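Local coordinates for protein profilin-2 (Mus musculus, PDB 2V8F) that binds actin and proline-rich segments of cytoskeletal regulators such as the FH1 domain of the formin mDia1, at residues M50-D55 against R108-V113. Sequence-based numbering, arbitrary orientation. Where two conformers were deposited one is given.
With SO4 (sulfate ion), chain F.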
ATOM      1  N   MET A  50     -17.649  17.773 -10.506  1.00 14.27           N
ATOM      2  CA  MET A  50     -17.095  19.099 -10.173  1.00 14.92           C
ATOM      3  C   MET A  50     -15.620  19.164 -10.565  1.00 14.09           C
ATOM      4  O   MET A  50     -15.148  20.166 -11.082  1.00 15.15           O
ATOM      5  CB  MET A  50     -17.334  19.387  -8.717  1.00 18.00           C
ATOM      6  CG  MET A  50     -16.810  20.720  -8.238  1.00 19.30           C
ATOM      7  SD  MET A  50     -17.577  22.106  -9.105  1.00 23.28           S
ATOM      8  CE  MET A  50     -19.299  21.849  -8.622  1.00 25.26           C
ATOM      9  N   ILE A  51     -14.884  18.097 -10.287  1.00 12.53           N
ATOM     10  CA  ILE A  51     -13.468  18.062 -10.643  1.00 13.69           C
ATOM     11  C   ILE A  51     -13.281  18.152 -12.158  1.00 12.80           C
ATOM     12  O   ILE A  51     -12.370  18.866 -12.592  1.00 13.05           O
ATOM     13  CB  ILE A  51     -12.821  16.770 -10.068  1.00 14.22           C
ATOM     14  CG1 ILE A  51     -12.802  16.768  -8.525  1.00 17.49           C
ATOM     15  CG2 ILE A  51     -11.453  16.515 -10.670  1.00 15.73           C
ATOM     16  CD1 ILE A  51     -11.633  17.514  -7.931  1.00 19.31           C
ATOM     17  N   VAL A  52     -14.055  17.459 -12.952  1.00 11.68           N
ATOM     18  CA  VAL A  52     -13.788  17.359 -14.388  1.00 11.40           C
ATOM     19  C   VAL A  52     -14.646  18.236 -15.285  1.00 13.29           C
ATOM     20  O   VAL A  52     -14.490  18.193 -16.509  1.00 14.72           O
ATOM     21  CB  VAL A  52     -13.882  15.891 -14.839  1.00 11.19           C
ATOM     22  CG1 VAL A  52     -12.978  14.978 -14.016  1.00 11.48           C
ATOM     23  CG2 VAL A  52     -15.315  15.366 -14.821  1.00 12.04           C
ATOM     24  N   GLY A  53     -15.609  18.974 -14.736  1.00 15.80           N
ATOM     25  CA  GLY A  53     -16.612  19.629 -15.563  1.00 16.95           C
ATOM     26  C   GLY A  53     -16.140  20.857 -16.292  1.00 17.92           C
ATOM     27  O   GLY A  53     -15.025  21.330 -16.154  1.00 18.03           O
ATOM     28  N   LYS A  54     -17.075  21.365 -17.076  1.00 19.94           N
ATOM     29  CA  LYS A  54     -16.762  22.489 -17.957  1.00 21.45           C
ATOM     30  C   LYS A  54     -16.494  23.769 -17.197  1.00 19.89           C
ATOM     31  O   LYS A  54     -15.744  24.628 -17.654  1.00 22.24           O
ATOM     32  CB  LYS A  54     -17.968  22.717 -18.883  0.60 23.76           C
ATOM     33  CG  LYS A  54     -17.786  23.743 -19.986  0.60 25.45           C
ATOM     34  CD  LYS A  54     -19.028  23.882 -20.861  0.60 28.72           C
ATOM     35  CE  LYS A  54     -19.014  25.219 -21.577  0.60 32.22           C
ATOM     36  NZ  LYS A  54     -20.120  25.443 -22.551  0.60 35.19           N
ATOM     37  N   ASP A  55     -17.133  23.896 -16.058  1.00 19.07           N
ATOM     38  CA  ASP A  55     -16.898  25.106 -15.275  1.00 19.32           C
ATOM     39  C   ASP A  55     -15.605  24.994 -14.502  1.00 17.59           C
ATOM     40  O   ASP A  55     -15.448  24.200 -13.568  1.00 18.27           O
ATOM     41  CB  ASP A  55     -18.132  25.265 -14.383  1.00 21.11           C
ATOM     42  CG  ASP A  55     -18.030  26.390 -13.399  1.00 24.99           C
ATOM     43  OD1 ASP A  55     -17.042  27.161 -13.415  1.00 22.45           O
ATOM     44  OD2 ASP A  55     -18.966  26.485 -12.589  1.00 30.89           O
ATOM     45  N   ARG A 108      -9.607   8.039 -19.106  1.00 11.25           N
ATOM     46  CA  ARG A 108     -10.734   7.376 -18.490  1.00  9.55           C
ATOM     47  C   ARG A 108     -10.836   7.543 -16.988  1.00  8.91           C
ATOM     48  O   ARG A 108     -11.897   7.435 -16.389  1.00 10.10           O
ATOM     49  CB  ARG A 108     -10.750   5.836 -18.788  1.00 11.08           C
ATOM     50  CG  ARG A 108     -10.763   5.545 -20.291  1.00 12.79           C
ATOM     51  CD  ARG A 108     -10.693   4.055 -20.591  1.00 14.06           C
ATOM     52  NE  ARG A 108     -11.812   3.285 -20.160  1.00 13.95           N
ATOM     53  CZ  ARG A 108     -11.947   1.975 -20.422  1.00 12.88           C
ATOM     54  NH1 ARG A 108     -11.013   1.324 -21.086  1.00 16.70           N
ATOM     55  NH2 ARG A 108     -13.024   1.385 -19.990  1.00 15.98           N
ATOM     56  N   VAL A 109      -9.699   7.788 -16.356  1.00 10.22           N
ATOM     57  CA  VAL A 109      -9.571   7.777 -14.920  1.00  8.84           C
ATOM     58  C   VAL A 109      -8.820   9.020 -14.408  1.00  8.17           C
ATOM     59  O   VAL A 109      -8.015   9.603 -15.121  1.00 10.07           O
ATOM     60  CB  VAL A 109      -8.890   6.504 -14.353  1.00 10.82           C
ATOM     61  CG1 VAL A 109      -9.648   5.246 -14.702  1.00 16.11           C
ATOM     62  CG2 VAL A 109      -7.444   6.361 -14.802  1.00 12.29           C
ATOM     63  N   LEU A 110      -9.055   9.317 -13.153  1.00  8.43           N
ATOM     64  CA  LEU A 110      -8.384  10.256 -12.331  1.00  8.57           C
ATOM     65  C   LEU A 110      -7.537   9.537 -11.282  1.00  8.99           C
ATOM     66  O   LEU A 110      -7.968   8.514 -10.740  1.00 10.20           O
ATOM     67  CB  LEU A 110      -9.361  11.119 -11.521  1.00  9.47           C
ATOM     68  CG  LEU A 110     -10.344  11.900 -12.375  1.00  9.53           C
ATOM     69  CD1 LEU A 110     -11.418  12.547 -11.497  1.00 11.58           C
ATOM     70  CD2 LEU A 110      -9.666  12.970 -13.246  1.00 12.99           C
ATOM     71  N   VAL A 111      -6.350  10.067 -11.058  1.00  8.80           N
ATOM     72  CA  VAL A 111      -5.448   9.644 -10.032  1.00  9.38           C
ATOM     73  C   VAL A 111      -5.490  10.653  -8.902  1.00 10.14           C
ATOM     74  O   VAL A 111      -5.228  11.832  -9.168  1.00 13.00           O
ATOM     75  CB  VAL A 111      -4.025   9.533 -10.572  1.00 11.05           C
ATOM     76  CG1 VAL A 111      -3.060   9.164  -9.447  1.00 13.92           C
ATOM     77  CG2 VAL A 111      -3.989   8.569 -11.751  1.00 13.05           C
ATOM     78  N   PHE A 112      -5.818  10.245  -7.685  1.00 10.35           N
ATOM     79  CA  PHE A 112      -5.812  11.092  -6.510  1.00  9.58           C
ATOM     80  C   PHE A 112      -4.729  10.628  -5.529  1.00 11.33           C
ATOM     81  O   PHE A 112      -4.632   9.441  -5.259  1.00 11.48           O
ATOM     82  CB  PHE A 112      -7.174  11.030  -5.794  1.00  9.68           C
ATOM     83  CG  PHE A 112      -8.337  11.697  -6.433  1.00  9.65           C
ATOM     84  CD1 PHE A 112      -9.078  11.077  -7.432  1.00 10.25           C
ATOM     85  CD2 PHE A 112      -8.711  12.962  -6.041  1.00 10.92           C
ATOM     86  CE1 PHE A 112     -10.156  11.751  -7.974  1.00  9.59           C
ATOM     87  CE2 PHE A 112      -9.783  13.628  -6.574  1.00 11.43           C
ATOM     88  CZ  PHE A 112     -10.496  13.010  -7.601  1.00 10.48           C
ATOM     89  N   VAL A 113      -3.996  11.602  -4.995  1.00 10.58           N
ATOM     90  CA  VAL A 113      -3.094  11.347  -3.876  1.00 11.13           C
ATOM     91  C   VAL A 113      -3.322  12.418  -2.828  1.00 12.99           C
ATOM     92  O   VAL A 113      -3.520  13.585  -3.144  1.00 13.47           O
ATOM     93  CB  VAL A 113      -1.612  11.253  -4.324  1.00 14.13           C
ATOM     94  CG1 VAL A 113      -1.365  10.085  -5.274  1.00 15.80           C
ATOM     95  CG2 VAL A 113      -1.193  12.559  -4.958  1.00 15.60           C
TER
HETATM   96  S   SO4 F1142     -15.274   4.009 -19.035  1.00 11.67           S
HETATM   97  O1  SO4 F1142     -14.780   2.743 -18.382  1.00 16.30           O
HETATM   98  O2  SO4 F1142     -16.152   3.605 -20.141  1.00 14.08           O
HETATM   99  O3  SO4 F1142     -14.089   4.729 -19.573  1.00 11.69           O
HETATM  100  O4  SO4 F1142     -15.924   4.869 -18.046  1.00 11.46           O
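Arg108 NH2 holds the sulfate oxygen O1 at 2.7 Å in an almost straight hydrogen bond (171°); O1 lies at the guanidinium edge, in its plane. NE of the same arginine reaches a second sulfate oxygen, O3, at 2.8 Å along a more bent path (150°). The bend at chi3 (65°) turns the guanidinium so that both donors face the anion, which probably came from the crystallisation liquor and is also bonded by Ala28 N.

The sulfate site stands apart from helix 45-52; what joins strand 109-114 to that helix is apolar. Leu110 projects its isobutyl end at the last turn of the helix, where both methyls are used. CD1 meets Val52 CG1 at 3.8 Å and Ile51 CG2 at 4.1 Å, while CD2 lies 3.9 Å from Val52 CG1. In Ile51 the short branch does the touching: CG2 lies anti to the backbone N. With 136 Å² buried in all and no hydrogen bond between the segments, the join is small and made of methyl groups. Tyr25 touches both Val52 and Leu110, and Tyr79 OH bonds Val52 O just before the helix gives way at Gly53.

Packing of a short helix against an inner strand, with the C-terminal helix 121-137 touching Val109 and Val111 of that strand, illustrates the profilin fold: an antiparallel sheet with helices on both faces.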